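PDB 4DJT: GTP-binding nuclear protein GSP1 from Encephalitozoon cuniculi, which binds and probably hydrolyses GTP as a Ran-family small GTPase, consistent with a role in protein import into the nucleus and RNA export. Local coordinates for residues A[43-51]-A[62-71]. Residues are numbered along the deposited sequence; the frame is centred on the assembly and turned at random.
Sequences TVGAVNHPV and KFNVWDTAGQ
The indole of Trp-66 is met obliquely by three side chains of residues 43-51: Val-44 CG1 lies 4.1 Å from CZ3, Ala-46 CB approaches CE3, and the Asn-48 amide comes up to the pyrrole end, its plane turned 61° from the ring. With CG anti to the backbone N (chi1 -178°), Asn-48 reaches across to Asn-64, where ND2 donates to OD1 at 3.0 Å; the acceptor lies near the donor amide's plane, but the donor sits above the carbonyl plane of Asn-64. On the sheet face that carries Val-47, His-49 and Asp-67, Val-47 CG1 lies over one face of the His-49 imidazole, offset toward its rim, and the ring edge meets Val-65 O and Asp-67 CB. The segments form the antiparallel hairpin of strands 46-54 and 60-68, which links the predicted switch regions of the Ras-like fold. Tyr-194 OH is hydrogen-bonded to both His-49 NE2 and Asp-67 OD2; the latter also bonds Thr-25 OG1 in the GTP-binding P-loop, the carboxylate lying about 4 Å from the bound magnesium ion. Beyond the paired strands, Gly-45 O is gripped from opposite faces of its plane, by Gln-71 NE2 at 2.8 Å and by Ala-69 N at 3.2 Å.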
ATOM      1  N   THR A  43     -13.142 -14.276   4.925  1.00 24.54           N
ATOM      2  CA  THR A  43     -13.729 -13.604   6.101  1.00 26.15           C
ATOM      3  C   THR A  43     -13.406 -12.108   6.064  1.00 25.92           C
ATOM      4  O   THR A  43     -14.281 -11.260   6.289  1.00 25.78           O
ATOM      5  CB  THR A  43     -13.240 -14.213   7.428  1.00 27.27           C
ATOM      6  OG1 THR A  43     -13.593 -15.597   7.471  1.00 28.85           O
ATOM      7  CG2 THR A  43     -13.879 -13.483   8.636  1.00 28.41           C
ATOM      8  N   VAL A  44     -12.155 -11.795   5.743  1.00 25.18           N
ATOM      9  CA  VAL A  44     -11.724 -10.414   5.690  1.00 24.78           C
ATOM     10  C   VAL A  44     -12.058  -9.745   4.364  1.00 23.86           C
ATOM     11  O   VAL A  44     -12.350  -8.560   4.360  1.00 25.05           O
ATOM     12  CB  VAL A  44     -10.235 -10.249   6.010  1.00 26.14           C
ATOM     13  CG1 VAL A  44      -9.393 -11.120   5.126  1.00 27.54           C
ATOM     14  CG2 VAL A  44      -9.829  -8.791   5.820  1.00 27.52           C
ATOM     15  N   GLY A  45     -12.050 -10.503   3.256  1.00 21.19           N
ATOM     16  CA  GLY A  45     -12.208  -9.912   1.920  1.00 20.33           C
ATOM     17  C   GLY A  45     -10.851  -9.344   1.467  1.00 18.78           C
ATOM     18  O   GLY A  45     -10.714  -8.156   1.120  1.00 17.46           O
ATOM     19  N   ALA A  46      -9.819 -10.167   1.545  1.00 17.31           N
ATOM     20  CA  ALA A  46      -8.496  -9.673   1.242  1.00 15.96           C
ATOM     21  C   ALA A  46      -7.611 -10.739   0.659  1.00 14.99           C
ATOM     22  O   ALA A  46      -7.765 -11.919   0.942  1.00 15.45           O
ATOM     23  CB  ALA A  46      -7.854  -9.095   2.496  1.00 16.09           C
ATOM     24  N   VAL A  47      -6.707 -10.292  -0.208  1.00 14.09           N
ATOM     25  CA  VAL A  47      -5.648 -11.099  -0.747  1.00 13.55           C
ATOM     26  C   VAL A  47      -4.328 -10.646  -0.136  1.00 13.16           C
ATOM     27  O   VAL A  47      -4.016  -9.452  -0.125  1.00 12.90           O
ATOM     28  CB  VAL A  47      -5.563 -10.925  -2.289  1.00 13.35           C
ATOM     29  CG1 VAL A  47      -4.297 -11.566  -2.860  1.00 13.45           C
ATOM     30  CG2 VAL A  47      -6.817 -11.493  -2.946  1.00 13.91           C
ATOM     31  N   ASN A  48      -3.545 -11.599   0.350  1.00 13.12           N
ATOM     32  CA  ASN A  48      -2.150 -11.317   0.701  1.00 12.85           C
ATOM     33  C   ASN A  48      -1.215 -11.542  -0.462  1.00 12.40           C
ATOM     34  O   ASN A  48      -1.204 -12.624  -1.038  1.00 12.98           O
ATOM     35  CB  ASN A  48      -1.647 -12.178   1.847  1.00 13.26           C
ATOM     36  CG  ASN A  48      -0.218 -11.833   2.209  1.00 13.27           C
ATOM     37  OD1 ASN A  48       0.037 -10.714   2.568  1.00 12.82           O
ATOM     38  ND2 ASN A  48       0.711 -12.788   2.094  1.00 13.62           N
ATOM     39  N   HIS A  49      -0.381 -10.538  -0.743  1.00 12.16           N
ATOM     40  CA  HIS A  49       0.676 -10.594  -1.782  1.00 12.64           C
ATOM     41  C   HIS A  49       2.037 -10.582  -1.141  1.00 12.67           C
ATOM     42  O   HIS A  49       2.491  -9.540  -0.689  1.00 12.65           O
ATOM     43  CB  HIS A  49       0.561  -9.367  -2.697  1.00 12.46           C
ATOM     44  CG  HIS A  49      -0.712  -9.297  -3.485  1.00 12.71           C
ATOM     45  ND1 HIS A  49      -0.855  -9.901  -4.681  1.00 13.45           N
ATOM     46  CD2 HIS A  49      -1.906  -8.611  -3.247  1.00 12.28           C
ATOM     47  CE1 HIS A  49      -2.086  -9.621  -5.175  1.00 12.76           C
ATOM     48  NE2 HIS A  49      -2.720  -8.838  -4.297  1.00 12.67           N
ATOM     49  N   PRO A  50       2.692 -11.736  -1.050  1.00 13.40           N
ATOM     50  CA  PRO A  50       4.075 -11.713  -0.533  1.00 14.02           C
ATOM     51  C   PRO A  50       5.041 -11.151  -1.550  1.00 13.83           C
ATOM     52  O   PRO A  50       5.046 -11.583  -2.709  1.00 13.62           O
ATOM     53  CB  PRO A  50       4.408 -13.167  -0.268  1.00 14.95           C
ATOM     54  CG  PRO A  50       3.210 -13.953  -0.605  1.00 14.91           C
ATOM     55  CD  PRO A  50       2.123 -13.099  -1.118  1.00 13.76           C
ATOM     56  N   VAL A  51       5.851 -10.192  -1.106  1.00 14.90           N
ATOM     57  CA  VAL A  51       6.972  -9.672  -1.913  1.00 15.27           C
ATOM     58  C   VAL A  51       8.266  -9.652  -1.052  1.00 16.17           C
ATOM     59  O   VAL A  51       8.313  -9.040   0.031  1.00 17.17           O
ATOM     60  CB  VAL A  51       6.667  -8.302  -2.552  1.00 15.50           C
ATOM     61  CG1 VAL A  51       6.326  -7.236  -1.496  1.00 14.81           C
ATOM     62  CG2 VAL A  51       7.828  -7.854  -3.427  1.00 15.84           C
ATOM     63  N   LYS A  62      10.607  -9.755   3.802  1.00 18.60           N
ATOM     64  CA  LYS A  62       9.342 -10.138   3.162  1.00 18.82           C
ATOM     65  C   LYS A  62       8.224  -9.259   3.670  1.00 17.01           C
ATOM     66  O   LYS A  62       8.014  -9.123   4.905  1.00 17.22           O
ATOM     67  CB  LYS A  62       8.984 -11.623   3.395  1.00 20.21           C
ATOM     68  CG  LYS A  62       7.611 -11.990   2.795  1.00 21.11           C
ATOM     69  CD  LYS A  62       7.230 -13.450   3.039  1.00 23.23           C
ATOM     70  CE  LYS A  62       7.990 -14.364   2.137  1.00 24.04           C
ATOM     71  NZ  LYS A  62       7.792 -15.769   2.579  1.00 25.75           N
ATOM     72  N   PHE A  63       7.515  -8.642   2.728  1.00 15.44           N
ATOM     73  CA  PHE A  63       6.301  -7.904   3.042  1.00 14.16           C
ATOM     74  C   PHE A  63       5.087  -8.754   2.630  1.00 14.59           C
ATOM     75  O   PHE A  63       4.973  -9.197   1.487  1.00 14.72           O
ATOM     76  CB  PHE A  63       6.296  -6.572   2.286  1.00 13.57           C
ATOM     77  CG  PHE A  63       7.446  -5.666   2.658  1.00 13.00           C
ATOM     78  CD1 PHE A  63       7.381  -4.884   3.797  1.00 13.33           C
ATOM     79  CD2 PHE A  63       8.568  -5.581   1.859  1.00 13.34           C
ATOM     80  CE1 PHE A  63       8.414  -4.001   4.137  1.00 13.23           C
ATOM     81  CE2 PHE A  63       9.605  -4.718   2.175  1.00 13.11           C
ATOM     82  CZ  PHE A  63       9.545  -3.933   3.318  1.00 13.04           C
ATOM     83  N   ASN A  64       4.168  -8.943   3.562  1.00 14.40           N
ATOM     84  CA  ASN A  64       2.906  -9.579   3.250  1.00 13.99           C
ATOM     85  C   ASN A  64       1.908  -8.482   3.094  1.00 13.06           C
ATOM     86  O   ASN A  64       1.436  -7.900   4.097  1.00 12.66           O
ATOM     87  CB  ASN A  64       2.522 -10.543   4.388  1.00 14.79           C
ATOM     88  CG  ASN A  64       3.305 -11.836   4.329  1.00 15.41           C
ATOM     89  OD1 ASN A  64       3.492 -12.432   3.246  1.00 14.94           O
ATOM     90  ND2 ASN A  64       3.769 -12.300   5.500  1.00 15.61           N
ATOM     91  N   VAL A  65       1.662  -8.102   1.835  1.00 12.80           N
ATOM     92  CA  VAL A  65       0.929  -6.904   1.528  1.00 12.12           C
ATOM     93  C   VAL A  65      -0.544  -7.264   1.263  1.00 12.21           C
ATOM     94  O   VAL A  65      -0.843  -8.031   0.372  1.00 11.90           O
ATOM     95  CB  VAL A  65       1.542  -6.152   0.301  1.00 12.23           C
ATOM     96  CG1 VAL A  65       0.849  -4.800   0.128  1.00 11.89           C
ATOM     97  CG2 VAL A  65       3.033  -5.995   0.472  1.00 12.09           C
ATOM     98  N   TRP A  66      -1.448  -6.774   2.122  1.00 12.42           N
ATOM     99  CA  TRP A  66      -2.884  -7.057   1.996  1.00 12.67           C
ATOM    100  C   TRP A  66      -3.559  -6.077   1.128  1.00 12.57           C
ATOM    101  O   TRP A  66      -3.340  -4.864   1.257  1.00 13.02           O
ATOM    102  CB  TRP A  66      -3.548  -7.044   3.362  1.00 13.32           C
ATOM    103  CG  TRP A  66      -3.221  -8.259   4.163  1.00 13.94           C
ATOM    104  CD1 TRP A  66      -2.036  -8.977   4.166  1.00 14.24           C
ATOM    105  CD2 TRP A  66      -4.082  -8.943   5.115  1.00 14.71           C
ATOM    106  NE1 TRP A  66      -2.135 -10.049   5.003  1.00 14.69           N
ATOM    107  CE2 TRP A  66      -3.322 -10.061   5.623  1.00 14.89           C
ATOM    108  CE3 TRP A  66      -5.375  -8.725   5.593  1.00 15.01           C
ATOM    109  CZ2 TRP A  66      -3.846 -10.941   6.561  1.00 15.46           C
ATOM    110  CZ3 TRP A  66      -5.888  -9.603   6.539  1.00 15.56           C
ATOM    111  CH2 TRP A  66      -5.141 -10.684   7.018  1.00 15.64           C
ATOM    112  N   ASP A  67      -4.389  -6.578   0.231  1.00 12.44           N
ATOM    113  CA  ASP A  67      -5.203  -5.734  -0.667  1.00 12.61           C
ATOM    114  C   ASP A  67      -6.623  -6.161  -0.482  1.00 12.99           C
ATOM    115  O   ASP A  67      -6.875  -7.342  -0.242  1.00 14.44           O
ATOM    116  CB  ASP A  67      -4.803  -5.974  -2.129  1.00 12.64           C
ATOM    117  CG  ASP A  67      -5.522  -5.062  -3.113  1.00 12.61           C
ATOM    118  OD1 ASP A  67      -5.866  -3.947  -2.715  1.00 12.57           O
ATOM    119  OD2 ASP A  67      -5.659  -5.450  -4.331  1.00 12.73           O
ATOM    120  N   THR A  68      -7.564  -5.244  -0.665  1.00 12.72           N
ATOM    121  CA  THR A  68      -8.964  -5.581  -0.565  1.00 13.72           C
ATOM    122  C   THR A  68      -9.455  -6.236  -1.871  1.00 13.69           C
ATOM    123  O   THR A  68      -8.761  -6.260  -2.867  1.00 12.92           O
ATOM    124  CB  THR A  68      -9.855  -4.355  -0.351  1.00 13.94           C
ATOM    125  OG1 THR A  68      -9.979  -3.627  -1.594  1.00 14.55           O
ATOM    126  CG2 THR A  68      -9.334  -3.480   0.756  1.00 14.05           C
ATOM    127  N   ALA A  69     -10.663  -6.792  -1.811  1.00 14.61           N
ATOM    128  CA  ALA A  69     -11.362  -7.282  -3.004  1.00 14.80           C
ATOM    129  C   ALA A  69     -12.426  -6.261  -3.512  1.00 16.34           C
ATOM    130  O   ALA A  69     -13.340  -6.623  -4.243  1.00 16.26           O
ATOM    131  CB  ALA A  69     -12.018  -8.635  -2.677  1.00 16.24           C
ATOM    132  N   GLY A  70     -12.297  -4.995  -3.121  1.00 17.00           N
ATOM    133  CA  GLY A  70     -13.123  -3.940  -3.635  1.00 17.84           C
ATOM    134  C   GLY A  70     -14.209  -3.470  -2.677  1.00 19.08           C
ATOM    135  O   GLY A  70     -14.923  -2.506  -2.973  1.00 20.03           O
ATOM    136  N   GLN A  71     -14.331  -4.117  -1.520  1.00 18.95           N
ATOM    137  CA  GLN A  71     -15.476  -3.839  -0.635  1.00 20.20           C
ATOM    138  C   GLN A  71     -15.473  -2.399  -0.057  1.00 20.81           C
ATOM    139  O   GLN A  71     -16.543  -1.907   0.347  1.00 22.32           O
ATOM    140  CB  GLN A  71     -15.615  -4.910   0.476  1.00 19.51           C
ATOM    141  CG  GLN A  71     -14.521  -4.978   1.529  1.00 19.89           C
ATOM    142  CD  GLN A  71     -13.348  -5.829   1.101  1.00 19.64           C
ATOM    143  OE1 GLN A  71     -13.150  -6.070  -0.090  1.00 17.31           O
ATOM    144  NE2 GLN A  71     -12.544  -6.275   2.085  1.00 20.44           N
TER